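Local coordinates for protein Asp/Glu-specific dipeptidyl-peptidase (Flavobacterium psychrophilum, PDB 5JXF) that removes dipeptides from the N-terminus of oligopeptides as a serine protease of family S46, with strict specificity for Asp or Glu at the P1 position, at residues Y423-L428 with A509-L514; I107-S112 with Q451-K456; F296-I301 with Q353-S358. All blocks are in the same frame, centred on the assembly; numbering follows the deposited sequence.

Contact 1: residues Y423-L428 with A509-L514; sequences YKLYQL and ANFKAL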
ATOM      1  N   TYR A 423     -36.324   8.475 -17.477  1.00 75.36           N
ATOM      2  CA  TYR A 423     -36.218   9.907 -17.213  1.00 75.48           C
ATOM      3  C   TYR A 423     -36.029  10.744 -18.486  1.00 74.93           C
ATOM      4  O   TYR A 423     -36.327  11.944 -18.494  1.00 70.84           O
ATOM      5  CB  TYR A 423     -35.069  10.183 -16.246  1.00 74.00           C
ATOM      6  CG  TYR A 423     -34.915  11.647 -15.903  1.00 76.27           C
ATOM      7  CD1 TYR A 423     -35.903  12.322 -15.201  1.00 82.39           C
ATOM      8  CD2 TYR A 423     -33.796  12.359 -16.302  1.00 78.03           C
ATOM      9  CE1 TYR A 423     -35.769  13.660 -14.891  1.00 79.55           C
ATOM     10  CE2 TYR A 423     -33.654  13.692 -15.995  1.00 75.11           C
ATOM     11  CZ  TYR A 423     -34.643  14.337 -15.287  1.00 77.48           C
ATOM     12  OH  TYR A 423     -34.505  15.672 -14.980  1.00 78.68           O
ATOM     13  N   LYS A 424     -35.525  10.129 -19.554  1.00 74.01           N
ATOM     14  CA  LYS A 424     -35.412  10.849 -20.822  1.00 73.84           C
ATOM     15  C   LYS A 424     -36.778  10.972 -21.485  1.00 77.44           C
ATOM     16  O   LYS A 424     -37.052  11.957 -22.165  1.00 74.16           O
ATOM     17  CB  LYS A 424     -34.428  10.166 -21.764  1.00 70.83           C
ATOM     18  CG  LYS A 424     -32.984  10.244 -21.308  1.00 70.32           C
ATOM     19  CD  LYS A 424     -32.063   9.675 -22.361  1.00 71.40           C
ATOM     20  CE  LYS A 424     -30.650   9.503 -21.837  1.00 72.63           C
ATOM     21  NZ  LYS A 424     -29.794   9.017 -22.947  1.00 77.89           N
ATOM     22  N   LEU A 425     -37.630   9.971 -21.287  1.00 78.55           N
ATOM     23  CA  LEU A 425     -38.994  10.029 -21.791  1.00 76.22           C
ATOM     24  C   LEU A 425     -39.727  11.126 -21.040  1.00 77.47           C
ATOM     25  O   LEU A 425     -40.557  11.846 -21.594  1.00 76.19           O
ATOM     26  CB  LEU A 425     -39.701   8.687 -21.622  1.00 78.02           C
ATOM     27  CG  LEU A 425     -39.187   7.558 -22.516  1.00 80.41           C
ATOM     28  CD1 LEU A 425     -39.952   6.273 -22.247  1.00 81.34           C
ATOM     29  CD2 LEU A 425     -39.260   7.941 -23.993  1.00 80.47           C
ATOM     30  N   TYR A 426     -39.388  11.256 -19.768  1.00 75.51           N
ATOM     31  CA  TYR A 426     -39.941  12.298 -18.931  1.00 79.12           C
ATOM     32  C   TYR A 426     -39.667  13.679 -19.508  1.00 79.87           C
ATOM     33  O   TYR A 426     -40.547  14.525 -19.572  1.00 77.72           O
ATOM     34  CB  TYR A 426     -39.356  12.197 -17.538  1.00 79.44           C
ATOM     35  CG  TYR A 426     -39.952  13.146 -16.539  1.00 80.51           C
ATOM     36  CD1 TYR A 426     -41.164  12.861 -15.915  1.00 83.92           C
ATOM     37  CD2 TYR A 426     -39.290  14.320 -16.195  1.00 79.39           C
ATOM     38  CE1 TYR A 426     -41.708  13.729 -14.980  1.00 83.42           C
ATOM     39  CE2 TYR A 426     -39.822  15.192 -15.263  1.00 82.37           C
ATOM     40  CZ  TYR A 426     -41.029  14.893 -14.660  1.00 82.66           C
ATOM     41  OH  TYR A 426     -41.549  15.758 -13.731  1.00 81.80           O
ATOM     42  N   GLN A 427     -38.433  13.905 -19.928  1.00 79.87           N
ATOM     43  CA  GLN A 427     -38.051  15.206 -20.452  1.00 79.74           C
ATOM     44  C   GLN A 427     -38.711  15.441 -21.811  1.00 78.73           C
ATOM     45  O   GLN A 427     -39.360  16.466 -22.025  1.00 75.66           O
ATOM     46  CB  GLN A 427     -36.524  15.311 -20.518  1.00 73.23           C
ATOM     47  CG  GLN A 427     -35.902  15.133 -19.140  1.00 75.71           C
ATOM     48  CD  GLN A 427     -34.406  15.345 -19.097  1.00 75.29           C
ATOM     49  OE1 GLN A 427     -33.645  14.677 -19.795  1.00 73.69           O
ATOM     50  NE2 GLN A 427     -33.975  16.279 -18.263  1.00 81.26           N
ATOM     51  N   LEU A 428     -38.567  14.463 -22.702  1.00 76.99           N
ATOM     52  CA  LEU A 428     -39.231  14.459 -24.003  1.00 80.57           C
ATOM     53  C   LEU A 428     -40.740  14.747 -23.883  1.00 85.56           C
ATOM     54  O   LEU A 428     -41.319  15.382 -24.770  1.00 89.50           O
ATOM     55  CB  LEU A 428     -39.001  13.119 -24.703  1.00 83.91           C
ATOM     56  CG  LEU A 428     -39.451  12.907 -26.153  1.00 87.48           C
ATOM     57  CD1 LEU A 428     -38.644  13.794 -27.091  1.00 86.33           C
ATOM     58  CD2 LEU A 428     -39.320  11.440 -26.553  1.00 84.33           C
ATOM     59  N   ALA A 509     -36.379  -3.381 -29.362  1.00 92.11           N
ATOM     60  CA  ALA A 509     -37.538  -3.680 -30.188  1.00 93.13           C
ATOM     61  C   ALA A 509     -38.789  -3.268 -29.433  1.00 96.48           C
ATOM     62  O   ALA A 509     -39.709  -2.666 -29.992  1.00 94.06           O
ATOM     63  CB  ALA A 509     -37.580  -5.148 -30.536  1.00 96.37           C
ATOM     64  N   ASN A 510     -38.808  -3.604 -28.149  1.00 99.28           N
ATOM     65  CA  ASN A 510     -39.818  -3.098 -27.241  1.00 95.73           C
ATOM     66  C   ASN A 510     -39.867  -1.566 -27.301  1.00 92.75           C
ATOM     67  O   ASN A 510     -40.859  -1.003 -27.761  1.00 96.20           O
ATOM     68  CB  ASN A 510     -39.544  -3.599 -25.818  1.00 95.84           C
ATOM     69  CG  ASN A 510     -40.109  -4.991 -25.568  1.00 98.69           C
ATOM     70  OD1 ASN A 510     -40.982  -5.457 -26.302  1.00 97.16           O
ATOM     71  ND2 ASN A 510     -39.598  -5.666 -24.542  1.00100.26           N
ATOM     72  N   PHE A 511     -38.794  -0.906 -26.862  1.00 89.19           N
ATOM     73  CA  PHE A 511     -38.729   0.561 -26.793  1.00 85.72           C
ATOM     74  C   PHE A 511     -39.264   1.292 -28.032  1.00 89.08           C
ATOM     75  O   PHE A 511     -39.929   2.320 -27.894  1.00 87.14           O
ATOM     76  CB  PHE A 511     -37.290   1.013 -26.528  1.00 83.23           C
ATOM     77  CG  PHE A 511     -37.118   2.515 -26.464  1.00 77.14           C
ATOM     78  CD1 PHE A 511     -37.521   3.231 -25.351  1.00 75.86           C
ATOM     79  CD2 PHE A 511     -36.539   3.208 -27.520  1.00 76.83           C
ATOM     80  CE1 PHE A 511     -37.352   4.605 -25.300  1.00 76.33           C
ATOM     81  CE2 PHE A 511     -36.369   4.580 -27.470  1.00 73.01           C
ATOM     82  CZ  PHE A 511     -36.773   5.274 -26.361  1.00 73.32           C
ATOM     83  N   LYS A 512     -38.977   0.772 -29.228  1.00 90.06           N
ATOM     84  CA  LYS A 512     -39.483   1.365 -30.472  1.00 88.46           C
ATOM     85  C   LYS A 512     -41.019   1.293 -30.559  1.00 90.10           C
ATOM     86  O   LYS A 512     -41.675   2.223 -31.050  1.00 85.20           O
ATOM     87  CB  LYS A 512     -38.871   0.667 -31.694  1.00 86.41           C
ATOM     88  CG  LYS A 512     -37.405   0.982 -31.992  1.00 84.95           C
ATOM     89  CD  LYS A 512     -36.939   0.142 -33.184  1.00 86.46           C
ATOM     90  CE  LYS A 512     -35.496   0.410 -33.569  1.00 84.04           C
ATOM     91  NZ  LYS A 512     -35.037  -0.523 -34.643  1.00 85.02           N
ATOM     92  N   ALA A 513     -41.582   0.183 -30.087  1.00 91.29           N
ATOM     93  CA  ALA A 513     -43.022  -0.049 -30.159  1.00 96.06           C
ATOM     94  C   ALA A 513     -43.773   0.912 -29.246  1.00 98.87           C
ATOM     95  O   ALA A 513     -44.874   1.366 -29.572  1.00100.45           O
ATOM     96  CB  ALA A 513     -43.348  -1.496 -29.794  1.00 97.01           C
ATOM     97  N   LEU A 514     -43.167   1.210 -28.099  1.00 95.24           N
ATOM     98  CA  LEU A 514     -43.748   2.131 -27.135  1.00 94.03           C
ATOM     99  C   LEU A 514     -43.864   3.536 -27.726  1.00 94.45           C
ATOM    100  O   LEU A 514     -44.798   4.272 -27.416  1.00 96.78           O
ATOM    101  CB  LEU A 514     -42.906   2.160 -25.861  1.00 89.92           C
ATOM    102  CG  LEU A 514     -43.460   2.867 -24.622  1.00 91.22           C
ATOM    103  CD1 LEU A 514     -44.680   2.134 -24.074  1.00 93.65           C
ATOM    104  CD2 LEU A 514     -42.372   2.983 -23.566  1.00 92.27           C
TER

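Contact 2: residues I107-S112 with Q451-K456; sequences IQNHSS and QADFFK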
ATOM      1  N   ILE A 107     -12.781   2.583 -28.706  1.00 51.16           N
ATOM      2  CA  ILE A 107     -12.337   1.195 -28.773  1.00 51.89           C
ATOM      3  C   ILE A 107     -13.464   0.220 -28.402  1.00 51.36           C
ATOM      4  O   ILE A 107     -13.703  -0.761 -29.121  1.00 54.05           O
ATOM      5  CB  ILE A 107     -11.119   0.956 -27.862  1.00 54.35           C
ATOM      6  CG1 ILE A 107      -9.925   1.736 -28.391  1.00 54.86           C
ATOM      7  CG2 ILE A 107     -10.777  -0.517 -27.811  1.00 54.55           C
ATOM      8  CD1 ILE A 107      -8.987   2.171 -27.332  1.00 46.26           C
ATOM      9  N   GLN A 108     -14.156   0.495 -27.290  1.00 52.50           N
ATOM     10  CA  GLN A 108     -15.257  -0.365 -26.833  1.00 59.42           C
ATOM     11  C   GLN A 108     -16.328  -0.400 -27.885  1.00 63.56           C
ATOM     12  O   GLN A 108     -16.953  -1.433 -28.122  1.00 64.53           O
ATOM     13  CB  GLN A 108     -15.867   0.133 -25.514  1.00 66.38           C
ATOM     14  CG  GLN A 108     -16.997  -0.758 -24.954  1.00 68.25           C
ATOM     15  CD  GLN A 108     -18.407  -0.334 -25.394  1.00 68.95           C
ATOM     16  OE1 GLN A 108     -18.611   0.756 -25.949  1.00 61.53           O
ATOM     17  NE2 GLN A 108     -19.387  -1.196 -25.134  1.00 66.04           N
ATOM     18  N   ASN A 109     -16.542   0.753 -28.512  1.00 67.18           N
ATOM     19  CA  ASN A 109     -17.559   0.852 -29.536  1.00 72.89           C
ATOM     20  C   ASN A 109     -17.221  -0.033 -30.743  1.00 66.98           C
ATOM     21  O   ASN A 109     -18.151  -0.593 -31.327  1.00 68.66           O
ATOM     22  CB  ASN A 109     -17.778   2.302 -29.977  1.00 75.09           C
ATOM     23  CG  ASN A 109     -18.981   2.449 -30.900  1.00 85.01           C
ATOM     24  OD1 ASN A 109     -20.058   1.900 -30.638  1.00 86.97           O
ATOM     25  ND2 ASN A 109     -18.806   3.198 -31.984  1.00 90.83           N
ATOM     26  N   HIS A 110     -15.948  -0.213 -31.140  1.00 59.61           N
ATOM     27  CA  HIS A 110     -15.819  -1.192 -32.225  1.00 67.38           C
ATOM     28  C   HIS A 110     -15.361  -2.557 -31.710  1.00 71.94           C
ATOM     29  O   HIS A 110     -14.847  -3.358 -32.485  1.00 77.66           O
ATOM     30  CB  HIS A 110     -14.880  -0.800 -33.387  1.00 71.30           C
ATOM     31  CG  HIS A 110     -15.009   0.622 -33.854  1.00 75.34           C
ATOM     32  ND1 HIS A 110     -14.884   0.959 -35.190  1.00 76.72           N
ATOM     33  CD2 HIS A 110     -14.984   1.779 -33.182  1.00 73.56           C
ATOM     34  CE1 HIS A 110     -14.949   2.272 -35.313  1.00 73.08           C
ATOM     35  NE2 HIS A 110     -14.944   2.805 -34.107  1.00 74.21           N
ATOM     36  N   SER A 111     -15.507  -2.837 -30.423  1.00 69.54           N
ATOM     37  CA  SER A 111     -15.136  -4.170 -29.961  1.00 74.82           C
ATOM     38  C   SER A 111     -16.358  -5.085 -29.937  1.00 77.44           C
ATOM     39  O   SER A 111     -17.499  -4.626 -29.865  1.00 70.16           O
ATOM     40  CB  SER A 111     -14.484  -4.094 -28.583  1.00 74.63           C
ATOM     41  OG  SER A 111     -13.263  -3.383 -28.670  1.00 74.45           O
ATOM     42  N   SER A 112     -16.099  -6.385 -30.027  1.00 82.00           N
ATOM     43  CA  SER A 112     -17.126  -7.417 -29.952  1.00 81.74           C
ATOM     44  C   SER A 112     -16.454  -8.709 -29.482  1.00 81.84           C
ATOM     45  O   SER A 112     -15.303  -8.685 -29.051  1.00 76.36           O
ATOM     46  CB  SER A 112     -17.817  -7.618 -31.303  1.00 80.01           C
ATOM     47  OG  SER A 112     -16.911  -8.135 -32.258  1.00 76.47           O
ATOM     48  N   GLN A 451     -30.732   5.531 -28.971  1.00 71.42           N
ATOM     49  CA  GLN A 451     -30.814   4.442 -28.005  1.00 74.21           C
ATOM     50  C   GLN A 451     -30.299   3.136 -28.595  1.00 76.86           C
ATOM     51  O   GLN A 451     -30.372   2.093 -27.955  1.00 72.81           O
ATOM     52  CB  GLN A 451     -32.242   4.262 -27.504  1.00 71.86           C
ATOM     53  CG  GLN A 451     -32.678   5.360 -26.551  1.00 79.83           C
ATOM     54  CD  GLN A 451     -31.600   5.729 -25.548  1.00 78.10           C
ATOM     55  OE1 GLN A 451     -31.376   5.012 -24.576  1.00 71.09           O
ATOM     56  NE2 GLN A 451     -30.928   6.856 -25.778  1.00 79.94           N
ATOM     57  N   ALA A 452     -29.770   3.212 -29.813  1.00 78.12           N
ATOM     58  CA  ALA A 452     -29.195   2.055 -30.483  1.00 78.46           C
ATOM     59  C   ALA A 452     -28.077   1.458 -29.637  1.00 74.62           C
ATOM     60  O   ALA A 452     -28.200   0.356 -29.099  1.00 69.91           O
ATOM     61  CB  ALA A 452     -28.674   2.440 -31.865  1.00 70.86           C
ATOM     62  N   ASP A 453     -26.987   2.207 -29.503  1.00 77.65           N
ATOM     63  CA  ASP A 453     -25.843   1.737 -28.730  1.00 83.98           C
ATOM     64  C   ASP A 453     -26.156   1.618 -27.231  1.00 83.52           C
ATOM     65  O   ASP A 453     -25.437   0.930 -26.502  1.00 81.64           O
ATOM     66  CB  ASP A 453     -24.624   2.645 -28.974  1.00 87.55           C
ATOM     67  CG  ASP A 453     -24.296   2.797 -30.462  1.00 88.88           C
ATOM     68  OD1 ASP A 453     -25.093   2.337 -31.308  1.00 92.03           O
ATOM     69  OD2 ASP A 453     -23.225   3.354 -30.790  1.00 87.32           O
ATOM     70  N   PHE A 454     -27.218   2.278 -26.770  1.00 81.50           N
ATOM     71  CA  PHE A 454     -27.647   2.124 -25.385  1.00 74.52           C
ATOM     72  C   PHE A 454     -28.011   0.669 -25.105  1.00 78.56           C
ATOM     73  O   PHE A 454     -27.593   0.097 -24.093  1.00 82.75           O
ATOM     74  CB  PHE A 454     -28.840   3.035 -25.071  1.00 68.25           C
ATOM     75  CG  PHE A 454     -29.440   2.812 -23.697  1.00 74.01           C
ATOM     76  CD1 PHE A 454     -28.968   3.507 -22.595  1.00 76.41           C
ATOM     77  CD2 PHE A 454     -30.485   1.906 -23.507  1.00 73.51           C
ATOM     78  CE1 PHE A 454     -29.526   3.304 -21.330  1.00 72.27           C
ATOM     79  CE2 PHE A 454     -31.036   1.702 -22.249  1.00 70.07           C
ATOM     80  CZ  PHE A 454     -30.556   2.401 -21.165  1.00 68.78           C
ATOM     81  N   PHE A 455     -28.793   0.079 -26.004  1.00 77.72           N
ATOM     82  CA  PHE A 455     -29.241  -1.300 -25.844  1.00 81.75           C
ATOM     83  C   PHE A 455     -28.186  -2.326 -26.249  1.00 80.76           C
ATOM     84  O   PHE A 455     -28.262  -3.479 -25.821  1.00 78.32           O
ATOM     85  CB  PHE A 455     -30.526  -1.539 -26.639  1.00 82.16           C
ATOM     86  CG  PHE A 455     -31.738  -0.946 -25.999  1.00 83.78           C
ATOM     87  CD1 PHE A 455     -32.329  -1.562 -24.905  1.00 83.95           C
ATOM     88  CD2 PHE A 455     -32.276   0.240 -26.472  1.00 86.03           C
ATOM     89  CE1 PHE A 455     -33.443  -1.012 -24.300  1.00 86.47           C
ATOM     90  CE2 PHE A 455     -33.394   0.801 -25.875  1.00 88.39           C
ATOM     91  CZ  PHE A 455     -33.978   0.173 -24.784  1.00 89.89           C
ATOM     92  N   LYS A 456     -27.217  -1.919 -27.072  1.00 79.69           N
ATOM     93  CA  LYS A 456     -26.081  -2.783 -27.381  1.00 84.06           C
ATOM     94  C   LYS A 456     -25.290  -3.055 -26.102  1.00 80.34           C
ATOM     95  O   LYS A 456     -24.740  -4.134 -25.926  1.00 82.32           O
ATOM     96  CB  LYS A 456     -25.174  -2.163 -28.462  1.00 79.84           C
ATOM     97  CG  LYS A 456     -23.870  -2.950 -28.731  1.00 75.34           C
ATOM     98  CD  LYS A 456     -23.173  -2.546 -30.041  1.00 72.66           C
ATOM     99  CE  LYS A 456     -22.620  -1.117 -30.025  1.00 74.36           C
ATOM    100  NZ  LYS A 456     -21.460  -0.898 -29.108  1.00 74.47           N
TER

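Contact 3: residues F296-I301 with Q353-S358; sequences FAVAQI and QGLKKS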
ATOM      1  N   PHE A 296     -17.636  27.163   3.458  1.00 80.46           N
ATOM      2  CA  PHE A 296     -18.886  26.434   3.586  1.00 78.98           C
ATOM      3  C   PHE A 296     -19.122  25.510   2.399  1.00 76.24           C
ATOM      4  O   PHE A 296     -19.852  24.520   2.503  1.00 69.20           O
ATOM      5  CB  PHE A 296     -20.032  27.427   3.755  1.00 84.28           C
ATOM      6  CG  PHE A 296     -19.704  28.558   4.694  1.00 87.94           C
ATOM      7  CD1 PHE A 296     -19.694  28.353   6.070  1.00 89.62           C
ATOM      8  CD2 PHE A 296     -19.394  29.820   4.204  1.00 85.11           C
ATOM      9  CE1 PHE A 296     -19.388  29.387   6.939  1.00 88.39           C
ATOM     10  CE2 PHE A 296     -19.084  30.855   5.066  1.00 83.65           C
ATOM     11  CZ  PHE A 296     -19.082  30.637   6.440  1.00 87.11           C
ATOM     12  N   ALA A 297     -18.470  25.823   1.281  1.00 77.64           N
ATOM     13  CA  ALA A 297     -18.568  24.999   0.085  1.00 74.87           C
ATOM     14  C   ALA A 297     -17.770  23.726   0.276  1.00 71.02           C
ATOM     15  O   ALA A 297     -18.229  22.631  -0.049  1.00 74.87           O
ATOM     16  CB  ALA A 297     -18.074  25.764  -1.140  1.00 73.55           C
ATOM     17  N   VAL A 298     -16.560  23.881   0.800  1.00 70.79           N
ATOM     18  CA  VAL A 298     -15.692  22.754   1.084  1.00 71.06           C
ATOM     19  C   VAL A 298     -16.364  21.812   2.094  1.00 64.17           C
ATOM     20  O   VAL A 298     -16.347  20.591   1.916  1.00 60.40           O
ATOM     21  CB  VAL A 298     -14.320  23.235   1.617  1.00 74.53           C
ATOM     22  CG1 VAL A 298     -13.336  22.082   1.722  1.00 68.87           C
ATOM     23  CG2 VAL A 298     -13.760  24.322   0.707  1.00 69.81           C
ATOM     24  N   ALA A 299     -16.981  22.379   3.129  1.00 68.14           N
ATOM     25  CA  ALA A 299     -17.625  21.569   4.161  1.00 72.13           C
ATOM     26  C   ALA A 299     -18.774  20.752   3.584  1.00 74.88           C
ATOM     27  O   ALA A 299     -18.968  19.603   3.963  1.00 81.35           O
ATOM     28  CB  ALA A 299     -18.116  22.443   5.317  1.00 66.75           C
ATOM     29  N   GLN A 300     -19.521  21.333   2.651  1.00 72.20           N
ATOM     30  CA  GLN A 300     -20.627  20.616   2.025  1.00 71.87           C
ATOM     31  C   GLN A 300     -20.115  19.454   1.175  1.00 75.30           C
ATOM     32  O   GLN A 300     -20.731  18.387   1.109  1.00 78.35           O
ATOM     33  CB  GLN A 300     -21.468  21.562   1.166  1.00 72.84           C
ATOM     34  CG  GLN A 300     -22.696  20.898   0.558  1.00 80.54           C
ATOM     35  CD  GLN A 300     -23.385  21.767  -0.481  1.00 87.84           C
ATOM     36  OE1 GLN A 300     -22.766  22.628  -1.097  1.00 88.32           O
ATOM     37  NE2 GLN A 300     -24.685  21.558  -0.658  1.00 91.53           N
ATOM     38  N   ILE A 301     -18.990  19.675   0.510  1.00 72.99           N
ATOM     39  CA  ILE A 301     -18.390  18.643  -0.310  1.00 71.65           C
ATOM     40  C   ILE A 301     -17.990  17.488   0.584  1.00 68.44           C
ATOM     41  O   ILE A 301     -18.402  16.341   0.400  1.00 65.33           O
ATOM     42  CB  ILE A 301     -17.147  19.159  -1.072  1.00 70.11           C
ATOM     43  CG1 ILE A 301     -17.534  20.250  -2.069  1.00 65.79           C
ATOM     44  CG2 ILE A 301     -16.424  18.003  -1.750  1.00 66.81           C
ATOM     45  CD1 ILE A 301     -16.345  21.046  -2.599  1.00 61.65           C
ATOM     46  N   GLN A 353     -10.581  12.682   1.337  1.00 60.61           N
ATOM     47  CA  GLN A 353      -9.446  12.290   2.178  1.00 64.55           C
ATOM     48  C   GLN A 353      -8.427  13.421   2.310  1.00 61.71           C
ATOM     49  O   GLN A 353      -8.066  13.804   3.422  1.00 71.25           O
ATOM     50  CB  GLN A 353      -8.769  11.028   1.620  1.00 64.63           C
ATOM     51  CG  GLN A 353      -7.704  10.424   2.535  1.00 76.80           C
ATOM     52  CD  GLN A 353      -7.235   9.042   2.081  1.00 82.64           C
ATOM     53  OE1 GLN A 353      -8.025   8.229   1.596  1.00 85.57           O
ATOM     54  NE2 GLN A 353      -5.936   8.776   2.237  1.00 78.02           N
ATOM     55  N   GLY A 354      -7.978  13.963   1.178  1.00 61.38           N
ATOM     56  CA  GLY A 354      -6.989  15.033   1.169  1.00 56.31           C
ATOM     57  C   GLY A 354      -7.462  16.359   1.748  1.00 65.74           C
ATOM     58  O   GLY A 354      -6.669  17.107   2.319  1.00 55.47           O
ATOM     59  N   LEU A 355      -8.743  16.676   1.575  1.00 67.57           N
ATOM     60  CA  LEU A 355      -9.306  17.912   2.122  1.00 66.05           C
ATOM     61  C   LEU A 355      -9.369  17.869   3.651  1.00 69.59           C
ATOM     62  O   LEU A 355      -9.109  18.868   4.324  1.00 74.31           O
ATOM     63  CB  LEU A 355     -10.709  18.170   1.552  1.00 64.66           C
ATOM     64  CG  LEU A 355     -10.773  18.520   0.060  1.00 60.19           C
ATOM     65  CD1 LEU A 355     -12.201  18.503  -0.443  1.00 60.13           C
ATOM     66  CD2 LEU A 355     -10.126  19.858  -0.180  1.00 56.24           C
ATOM     67  N   LYS A 356      -9.731  16.715   4.193  1.00 63.79           N
ATOM     68  CA  LYS A 356      -9.752  16.544   5.637  1.00 74.32           C
ATOM     69  C   LYS A 356      -8.331  16.583   6.172  1.00 77.22           C
ATOM     70  O   LYS A 356      -7.994  17.425   6.995  1.00 78.87           O
ATOM     71  CB  LYS A 356     -10.425  15.230   6.016  1.00 77.63           C
ATOM     72  CG  LYS A 356     -11.930  15.205   5.814  1.00 77.63           C
ATOM     73  CD  LYS A 356     -12.392  13.766   5.763  1.00 82.88           C
ATOM     74  CE  LYS A 356     -13.896  13.645   5.727  1.00 89.40           C
ATOM     75  NZ  LYS A 356     -14.319  12.216   5.801  1.00 97.22           N
ATOM     76  N   LYS A 357      -7.502  15.677   5.662  1.00 79.08           N
ATOM     77  CA  LYS A 357      -6.114  15.521   6.098  1.00 81.85           C
ATOM     78  C   LYS A 357      -5.342  16.839   6.119  1.00 80.17           C
ATOM     79  O   LYS A 357      -4.530  17.075   7.013  1.00 85.89           O
ATOM     80  CB  LYS A 357      -5.395  14.509   5.196  1.00 76.75           C
ATOM     81  CG  LYS A 357      -3.929  14.312   5.523  1.00 80.69           C
ATOM     82  CD  LYS A 357      -3.320  13.165   4.727  1.00 83.07           C
ATOM     83  CE  LYS A 357      -1.933  12.813   5.254  1.00 88.65           C
ATOM     84  NZ  LYS A 357      -1.051  14.014   5.336  1.00 94.65           N
ATOM     85  N   SER A 358      -5.615  17.703   5.143  1.00 67.31           N
ATOM     86  CA  SER A 358      -4.892  18.964   4.999  1.00 72.60           C
ATOM     87  C   SER A 358      -5.621  20.101   5.697  1.00 79.74           C
ATOM     88  O   SER A 358      -5.118  21.228   5.749  1.00 85.06           O
ATOM     89  CB  SER A 358      -4.696  19.309   3.519  1.00 72.25           C
ATOM     90  OG  SER A 358      -5.947  19.429   2.865  1.00 70.58           O
TER

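Contact 1: residues Y423-L428 with A509-L514
Leu-425 and Leu-514 mark the nearest approach of two helical backbones, with 10.7 Å between the CA of Leu-425 and the CA of Leu-514. At that spacing main chain never meets main chain, and the contact is made entirely by side chains reaching across the gap. Residues 423-428 are an inner portion of helix 417-435, whereas 509-514 make up nearly all of the short helix 508-514.

Both methyl groups of Leu-425 lie by the ring of Phe-511. Its CD2 is 4.1 Å from CE1 of Phe-511, approaching the ring obliquely, and its CD1 is 4.3 Å from the same CE1 of Phe-511. CD1 of Leu-425 also meets CD2 of Leu-514, at 4.3 Å. The CB atoms of both leucines point into the contact. Phe-511 leaves its helix at more of a slant and reaches the contact because its CG is anti to the backbone N (chi1 179°), which extends the ring toward helix 417-435. There the phenyl group and the Leu-425 side chain run alongside each other in opposing senses, overlapping near their ends.

Neighbouring helices and loops pack around these residues. Leu-447 of helix 437-450 touches both Leu-425 and Phe-511, as does Leu-505, while Ile-526 of helix 519-528 touches both leucines. The three residues are thus part of a larger apolar cluster inside the all-helical region that, in S46 peptidases, accompanies the chymotrypsin-like catalytic domain.

No hydrogen bond or charge joins the two segments. With all three touching residues buried, the attraction probably comes from dispersion and the hydrophobic effect, and the placing of the two helices is likely to depend on shape and on the shared neighbours rather than on directional bonds.

Contact 2: residues I107-S112 with Q451-K456
Asn-109 meets Lys-456 and Asp-453 chiefly through its amide oxygen OD1. The side chain has CG anti to the backbone N (chi1 -172°), an extension that carries the amide toward helix 452-456. Lys-456 NZ lies 3.5 Å from Asn-109 OD1 and donates a weak hydrogen bond to it. The lysine begins extended and then folds at its last two torsions; the bend brings NZ to OD1, and the two side chains cross at about a right angle.

Asp-453, one helical turn before Lys-456, also crosses Asn-109 nearly at right angles, with its carboxylate plane 33° from the amide plane. Its OD2 is 3.5 Å from Asn-109 OD1; both are acceptors, so this is a close approach and no bond. The positive charge of Lys-456 nearby probably eases it.

The junction lies where the chymotrypsin-like part of the enzyme faces its helical region. Helix 100-109 carries at its start His-101, assigned by similarity to the charge relay system, and the contact sits at the other end of that helix, where His-110 leaves helical geometry. There Ser-111 OG turns back to Ile-107 O at 2.7 Å, standing above the carbonyl plane, and also bonds Leu-118 N.

Gln-108, with its side chain about 12 Å from the bound arginine, sends its amide toward the same lysine, but NE2 is spoken for by Ile-332 O and, weakly, by Asp-457 OD1. Gln-108 NE2 and Lys-456 NZ remain 4.5 Å apart.

Contact 3: residues F296-I301 with Q353-S358
Leu-355 straddles Val-298 with its forked end: its CD1 and CD2 each lie 4.3 Å from Val-298 CG1. CD1 alone extends further, to Ile-301 one turn along the facing helix, where Leu-355 CD1 is 4.4 Å from Ile-301 CG2. Both Val-298 and Leu-355 are buried, and the CB of each points toward the other segment. Their backbones make the nearest approach here, with 8.1 Å between the CA of Val-298 and the CA of Leu-355. Val-302, the residue after Ile-301, adds further packing to Leu-355, and Met-686 and Ile-689 also pack on it.

Helices 295-325 and 328-357 follow one another almost without a break and form a long helical hairpin; the contact joins the start of the first to the end of the second. Helix 328-357 also supplies Ala-339 and Asn-343 to the pocket of the bound arginine, and the Leu-355 side chain lies about 10 Å from that of Arg-680, implicated by similarity in P1 specificity.

The looser part is at Ile-301, which is partly exposed and meets the leucine through that one methyl. Beyond it Lys-356 and Lys-357 are exposed to solvent, although the Lys-356 side chain touches Val-302.

Contacts 1 and 3 are buried and purely apolar, each built on a leucine that engages two residues of another helix; contact 2 is polar, partly exposed and held by one weak bond. Contacts 1 and 2 adjoin: Phe-511 packs on Phe-455 and Gln-451, and Lys-424 lies against Gln-451, so the segment 451-456 reaches the helical core through Phe-455 and Gln-451. Contact 3 stands apart, its centre 40 Å from that of contact 1 and 38 Å from that of contact 2. It ties neighbouring helices of one hairpin, whereas contact 2 brings together segments separated by 338 intervening residues.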